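Long-range contact in regulatory protein YycH-like domain-containing protein (Eubacterium rectale, PDB 5COZ), which is of unknown function but probably carries a YycH-like domain and a lipoprotein-type signal, consistent with a role at the cell envelope: residues C76-N90 with Y107-I120. Numbering follows the deposited sequence.
Sequences CYDLMEKLAKAINLN and YLWDNNYTQDSIAI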
loop_
_atom_site.group_PDB
_atom_site.type_symbol
_atom_site.label_atom_id
_atom_site.label_comp_id
_atom_site.label_asym_id
_atom_site.label_seq_id
_atom_site.Cartn_x
_atom_site.Cartn_y
_atom_site.Cartn_z
ATOM N N CYS A 76 -4.944 -3.326 23.369
ATOM C CA CYS A 76 -3.614 -2.880 22.998
ATOM C C CYS A 76 -2.587 -3.955 23.345
ATOM O O CYS A 76 -1.730 -4.300 22.524
ATOM C CB CYS A 76 -3.299 -1.578 23.713
ATOM S SG CYS A 76 -1.719 -0.882 23.211
ATOM N N TYR A 77 -2.653 -4.469 24.583
ATOM C CA TYR A 77 -1.699 -5.468 25.027
ATOM C C TYR A 77 -1.894 -6.781 24.279
ATOM O O TYR A 77 -0.903 -7.479 24.039
ATOM C CB TYR A 77 -1.779 -5.665 26.552
ATOM C CG TYR A 77 -0.996 -4.629 27.345
ATOM C CD1 TYR A 77 -1.180 -3.259 27.120
ATOM C CD2 TYR A 77 -0.124 -5.013 28.360
ATOM C CE1 TYR A 77 -0.491 -2.304 27.864
ATOM C CE2 TYR A 77 0.545 -4.067 29.136
ATOM C CZ TYR A 77 0.360 -2.712 28.877
ATOM O OH TYR A 77 1.018 -1.794 29.658
ATOM N N ASP A 78 -3.140 -7.098 23.897
ATOM C CA ASP A 78 -3.376 -8.298 23.079
ATOM C C ASP A 78 -2.648 -8.168 21.728
ATOM O O ASP A 78 -2.033 -9.132 21.274
ATOM C CB ASP A 78 -4.880 -8.523 22.863
ATOM C CG ASP A 78 -5.618 -9.012 24.099
ATOM O OD1 ASP A 78 -4.953 -9.554 25.020
ATOM O OD2 ASP A 78 -6.860 -8.931 24.109
ATOM N N LEU A 79 -2.697 -6.966 21.113
ATOM C CA LEU A 79 -1.990 -6.734 19.863
ATOM C C LEU A 79 -0.462 -6.819 20.113
ATOM O O LEU A 79 0.280 -7.446 19.336
ATOM C CB LEU A 79 -2.393 -5.381 19.300
ATOM C CG LEU A 79 -1.657 -4.962 18.010
ATOM C CD1 LEU A 79 -1.812 -6.025 16.905
ATOM C CD2 LEU A 79 -2.146 -3.571 17.548
HETATM N N MSE A 80 0.013 -6.229 21.225
HETATM C CA MSE A 80 1.405 -6.295 21.594
HETATM C C MSE A 80 1.890 -7.765 21.639
HETATM O O MSE A 80 2.974 -8.054 21.144
HETATM C CB MSE A 80 1.666 -5.574 22.950
HETATM C CG MSE A 80 3.121 -5.722 23.445
HETATM SE SE MSE A 80 3.450 -7.365 24.472
HETATM C CE MSE A 80 2.253 -6.950 26.010
ATOM N N GLU A 81 1.115 -8.680 22.248
ATOM C CA GLU A 81 1.596 -10.055 22.352
ATOM C C GLU A 81 1.686 -10.714 20.990
ATOM O O GLU A 81 2.632 -11.463 20.772
ATOM C CB GLU A 81 0.702 -10.891 23.275
ATOM C CG GLU A 81 0.753 -10.428 24.719
ATOM C CD GLU A 81 0.299 -11.531 25.652
ATOM O OE1 GLU A 81 0.952 -12.605 25.681
ATOM O OE2 GLU A 81 -0.725 -11.325 26.348
ATOM N N LYS A 82 0.736 -10.410 20.084
ATOM C CA LYS A 82 0.793 -10.985 18.733
ATOM C C LYS A 82 2.018 -10.446 18.002
ATOM O O LYS A 82 2.731 -11.219 17.364
ATOM C CB LYS A 82 -0.474 -10.680 17.960
ATOM C CG LYS A 82 -1.699 -11.371 18.539
ATOM C CD LYS A 82 -2.937 -10.879 17.813
ATOM C CE LYS A 82 -4.207 -11.559 18.254
ATOM N NZ LYS A 82 -4.677 -11.049 19.566
ATOM N N LEU A 83 2.311 -9.135 18.147
ATOM C CA LEU A 83 3.502 -8.560 17.519
ATOM C C LEU A 83 4.782 -9.111 18.125
ATOM O O LEU A 83 5.750 -9.338 17.393
ATOM C CB LEU A 83 3.496 -7.040 17.630
ATOM C CG LEU A 83 2.364 -6.348 16.868
ATOM C CD1 LEU A 83 2.298 -4.888 17.240
ATOM C CD2 LEU A 83 2.533 -6.506 15.344
ATOM N N ALA A 84 4.817 -9.317 19.464
ATOM C CA ALA A 84 5.978 -9.878 20.142
ATOM C C ALA A 84 6.237 -11.317 19.669
ATOM O O ALA A 84 7.400 -11.675 19.500
ATOM C CB ALA A 84 5.769 -9.846 21.666
ATOM N N LYS A 85 5.167 -12.108 19.418
ATOM C CA LYS A 85 5.327 -13.483 18.900
ATOM C C LYS A 85 5.988 -13.430 17.509
ATOM O O LYS A 85 6.963 -14.138 17.235
ATOM C CB LYS A 85 3.965 -14.197 18.833
ATOM C CG LYS A 85 4.055 -15.662 18.384
ATOM C CD LYS A 85 2.717 -16.171 17.874
ATOM C CE LYS A 85 2.780 -17.570 17.294
ATOM N NZ LYS A 85 3.432 -17.598 15.958
ATOM N N ALA A 86 5.487 -12.523 16.654
ATOM C CA ALA A 86 5.998 -12.373 15.289
ATOM C C ALA A 86 7.505 -12.065 15.239
ATOM O O ALA A 86 8.223 -12.720 14.476
ATOM C CB ALA A 86 5.220 -11.274 14.582
ATOM N N ILE A 87 8.008 -11.096 16.034
ATOM C CA ILE A 87 9.424 -10.717 15.974
ATOM C C ILE A 87 10.285 -11.477 17.004
ATOM O O ILE A 87 11.469 -11.172 17.132
ATOM C CB ILE A 87 9.646 -9.180 16.094
ATOM C CG1 ILE A 87 9.196 -8.623 17.481
ATOM C CG2 ILE A 87 8.981 -8.440 14.919
ATOM C CD1 ILE A 87 9.803 -7.266 17.831
ATOM N N ASN A 88 9.681 -12.419 17.745
ATOM C CA ASN A 88 10.353 -13.242 18.780
ATOM C C ASN A 88 10.962 -12.340 19.863
ATOM O O ASN A 88 12.110 -12.525 20.286
ATOM C CB ASN A 88 11.414 -14.191 18.155
ATOM C CG ASN A 88 11.749 -15.363 19.046
ATOM O OD1 ASN A 88 10.881 -15.946 19.710
ATOM N ND2 ASN A 88 13.020 -15.726 19.086
ATOM N N LEU A 89 10.179 -11.329 20.297
ATOM C CA LEU A 89 10.642 -10.397 21.321
ATOM C C LEU A 89 10.743 -11.105 22.675
ATOM O O LEU A 89 9.857 -11.887 23.018
ATOM C CB LEU A 89 9.660 -9.215 21.406
ATOM C CG LEU A 89 9.992 -8.124 22.411
ATOM C CD1 LEU A 89 10.891 -7.077 21.790
ATOM C CD2 LEU A 89 8.716 -7.432 22.892
ATOM N N ASN A 90 11.823 -10.869 23.419
ATOM C CA ASN A 90 11.949 -11.464 24.742
ATOM C C ASN A 90 11.171 -10.548 25.712
ATOM O O ASN A 90 11.696 -9.523 26.133
ATOM C CB ASN A 90 13.415 -11.626 25.113
ATOM C CG ASN A 90 13.626 -12.354 26.417
ATOM O OD1 ASN A 90 12.686 -12.633 27.166
ATOM N ND2 ASN A 90 14.870 -12.682 26.709
ATOM N N TYR A 107 1.950 3.359 23.474
ATOM C CA TYR A 107 2.604 2.337 24.284
ATOM C C TYR A 107 3.825 1.833 23.592
ATOM O O TYR A 107 3.775 1.534 22.394
ATOM C CB TYR A 107 1.676 1.160 24.557
ATOM C CG TYR A 107 0.547 1.485 25.487
ATOM C CD1 TYR A 107 0.685 1.325 26.863
ATOM C CD2 TYR A 107 -0.671 1.953 25.000
ATOM C CE1 TYR A 107 -0.369 1.588 27.725
ATOM C CE2 TYR A 107 -1.737 2.225 25.856
ATOM C CZ TYR A 107 -1.575 2.049 27.220
ATOM O OH TYR A 107 -2.618 2.310 28.080
ATOM N N LEU A 108 4.907 1.691 24.345
ATOM C CA LEU A 108 6.169 1.192 23.823
ATOM C C LEU A 108 6.690 0.053 24.643
ATOM O O LEU A 108 6.591 0.074 25.875
ATOM C CB LEU A 108 7.250 2.303 23.812
ATOM C CG LEU A 108 6.845 3.655 23.181
ATOM C CD1 LEU A 108 7.995 4.635 23.243
ATOM C CD2 LEU A 108 6.458 3.507 21.732
ATOM N N TRP A 109 7.331 -0.912 23.976
ATOM C CA TRP A 109 8.043 -2.017 24.630
ATOM C C TRP A 109 9.401 -2.100 23.980
ATOM O O TRP A 109 9.485 -2.254 22.761
ATOM C CB TRP A 109 7.304 -3.360 24.509
ATOM C CG TRP A 109 6.042 -3.411 25.291
ATOM C CD1 TRP A 109 5.875 -3.929 26.545
ATOM C CD2 TRP A 109 4.767 -2.926 24.881
ATOM N NE1 TRP A 109 4.568 -3.797 26.941
ATOM C CE2 TRP A 109 3.852 -3.228 25.919
ATOM C CE3 TRP A 109 4.280 -2.330 23.695
ATOM C CZ2 TRP A 109 2.487 -2.928 25.824
ATOM C CZ3 TRP A 109 2.921 -2.058 23.593
ATOM C CH2 TRP A 109 2.051 -2.316 24.668
ATOM N N ASP A 110 10.458 -1.972 24.769
ATOM C CA ASP A 110 11.795 -1.974 24.205
ATOM C C ASP A 110 12.694 -2.976 24.882
ATOM O O ASP A 110 12.709 -3.079 26.111
ATOM C CB ASP A 110 12.395 -0.559 24.382
ATOM C CG ASP A 110 11.745 0.465 23.482
ATOM O OD1 ASP A 110 12.090 0.498 22.288
ATOM O OD2 ASP A 110 10.842 1.189 23.958
ATOM N N ASN A 111 13.457 -3.712 24.079
ATOM C CA ASN A 111 14.501 -4.578 24.608
ATOM C C ASN A 111 15.769 -3.797 24.358
ATOM O O ASN A 111 16.220 -3.682 23.218
ATOM C CB ASN A 111 14.481 -5.962 23.969
ATOM C CG ASN A 111 15.528 -6.887 24.545
ATOM O OD1 ASN A 111 16.500 -6.456 25.159
ATOM N ND2 ASN A 111 15.367 -8.173 24.316
ATOM N N ASN A 112 16.304 -3.173 25.403
ATOM C CA ASN A 112 17.476 -2.314 25.267
ATOM C C ASN A 112 18.782 -3.107 24.996
ATOM O O ASN A 112 19.751 -2.512 24.531
ATOM C CB ASN A 112 17.610 -1.416 26.492
ATOM C CG ASN A 112 16.382 -0.556 26.739
ATOM O OD1 ASN A 112 15.685 -0.712 27.749
ATOM N ND2 ASN A 112 16.050 0.326 25.798
ATOM N N TYR A 113 18.788 -4.430 25.198
ATOM C CA TYR A 113 19.988 -5.222 24.890
ATOM C C TYR A 113 20.064 -5.538 23.380
ATOM O O TYR A 113 21.122 -5.374 22.767
ATOM C CB TYR A 113 20.010 -6.534 25.696
ATOM C CG TYR A 113 19.951 -6.359 27.197
ATOM C CD1 TYR A 113 21.111 -6.149 27.940
ATOM C CD2 TYR A 113 18.743 -6.454 27.885
ATOM C CE1 TYR A 113 21.067 -6.006 29.327
ATOM C CE2 TYR A 113 18.685 -6.304 29.270
ATOM C CZ TYR A 113 19.852 -6.091 29.989
ATOM O OH TYR A 113 19.804 -5.941 31.355
ATOM N N THR A 114 18.942 -5.991 22.790
ATOM C CA THR A 114 18.873 -6.403 21.373
ATOM C C THR A 114 18.464 -5.277 20.433
ATOM O O THR A 114 18.697 -5.380 19.231
ATOM C CB THR A 114 17.891 -7.553 21.213
ATOM O OG1 THR A 114 16.584 -7.077 21.550
ATOM C CG2 THR A 114 18.260 -8.761 22.066
ATOM N N GLN A 115 17.824 -4.226 20.966
ATOM C CA GLN A 115 17.324 -3.064 20.230
ATOM C C GLN A 115 16.020 -3.421 19.477
ATOM O O GLN A 115 15.640 -2.706 18.558
ATOM C CB GLN A 115 18.375 -2.432 19.285
ATOM C CG GLN A 115 19.655 -1.986 19.998
ATOM C CD GLN A 115 19.736 -0.492 20.136
ATOM O OE1 GLN A 115 19.120 0.114 21.023
ATOM N NE2 GLN A 115 20.518 0.133 19.269
ATOM N N ASP A 116 15.321 -4.491 19.905
ATOM C CA ASP A 116 14.002 -4.847 19.365
ATOM C C ASP A 116 12.964 -3.913 19.980
ATOM O O ASP A 116 13.128 -3.484 21.129
ATOM C CB ASP A 116 13.627 -6.298 19.705
ATOM C CG ASP A 116 14.554 -7.377 19.187
ATOM O OD1 ASP A 116 15.022 -7.253 18.054
ATOM O OD2 ASP A 116 14.778 -8.361 19.915
ATOM N N SER A 117 11.904 -3.591 19.239
ATOM C CA SER A 117 10.900 -2.714 19.820
ATOM C C SER A 117 9.525 -2.942 19.243
ATOM O O SER A 117 9.375 -3.430 18.119
ATOM C CB SER A 117 11.264 -1.242 19.633
ATOM O OG SER A 117 11.144 -0.835 18.284
ATOM N N ILE A 118 8.516 -2.593 20.052
ATOM C CA ILE A 118 7.121 -2.555 19.658
ATOM C C ILE A 118 6.581 -1.182 20.025
ATOM O O ILE A 118 6.838 -0.714 21.136
ATOM C CB ILE A 118 6.287 -3.695 20.280
ATOM C CG1 ILE A 118 6.814 -5.083 19.854
ATOM C CG2 ILE A 118 4.767 -3.524 19.957
ATOM C CD1 ILE A 118 6.168 -6.215 20.630
ATOM N N ALA A 119 5.843 -0.526 19.119
ATOM C CA ALA A 119 5.230 0.754 19.424
ATOM C C ALA A 119 3.821 0.707 18.923
ATOM O O ALA A 119 3.602 0.402 17.748
ATOM C CB ALA A 119 5.994 1.883 18.736
ATOM N N ILE A 120 2.851 1.022 19.792
ATOM C CA ILE A 120 1.458 1.012 19.378
ATOM C C ILE A 120 0.838 2.374 19.701
ATOM O O ILE A 120 0.925 2.822 20.839
ATOM C CB ILE A 120 0.652 -0.152 20.012
ATOM C CG1 ILE A 120 1.309 -1.498 19.681
ATOM C CG2 ILE A 120 -0.819 -0.105 19.549
ATOM C CD1 ILE A 120 0.700 -2.680 20.473
HETATM O O HOH W 1 14.106 -9.577 22.239
#
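One water joins the chain beyond the helix to the hairpin: N90 N and N111 ND2 both donate to it, and it donates to D116 OD2 at 2.7 Å. The same D116 OD2 takes the T114 hydroxyl from above its carboxylate plane (OG1 to OD2 2.8 Å), while N111 OD1 accepts from Y113 N in an Asx turn. L89, whose N closes the Schellman motif on A84 O, lays CD1 against D116 CB, 3.5 Å away. Helix 73-87 runs along one face of the antiparallel hairpin, its 76-87 part at 152° to strand 116-120; the hairpin is part of a larger sheet whose strand 252-258 also packs on L83. I118 CD1 touches both A84 and L89, 3.6 Å from L89 CD2, and I120 CD1 lies over the helix backbone at C76 O. Selenomethionine M80 extends CG away from its own N (chi1 175°), which sets it 3.4 Å from the centroid of the W109 six-membered ring, almost on the normal. The edge of W109 meets the face of Y77 in a T-shaped pair, planes at 82°, and Y77 turns its own edge toward Y107, beside which C76 SG sits obliquely.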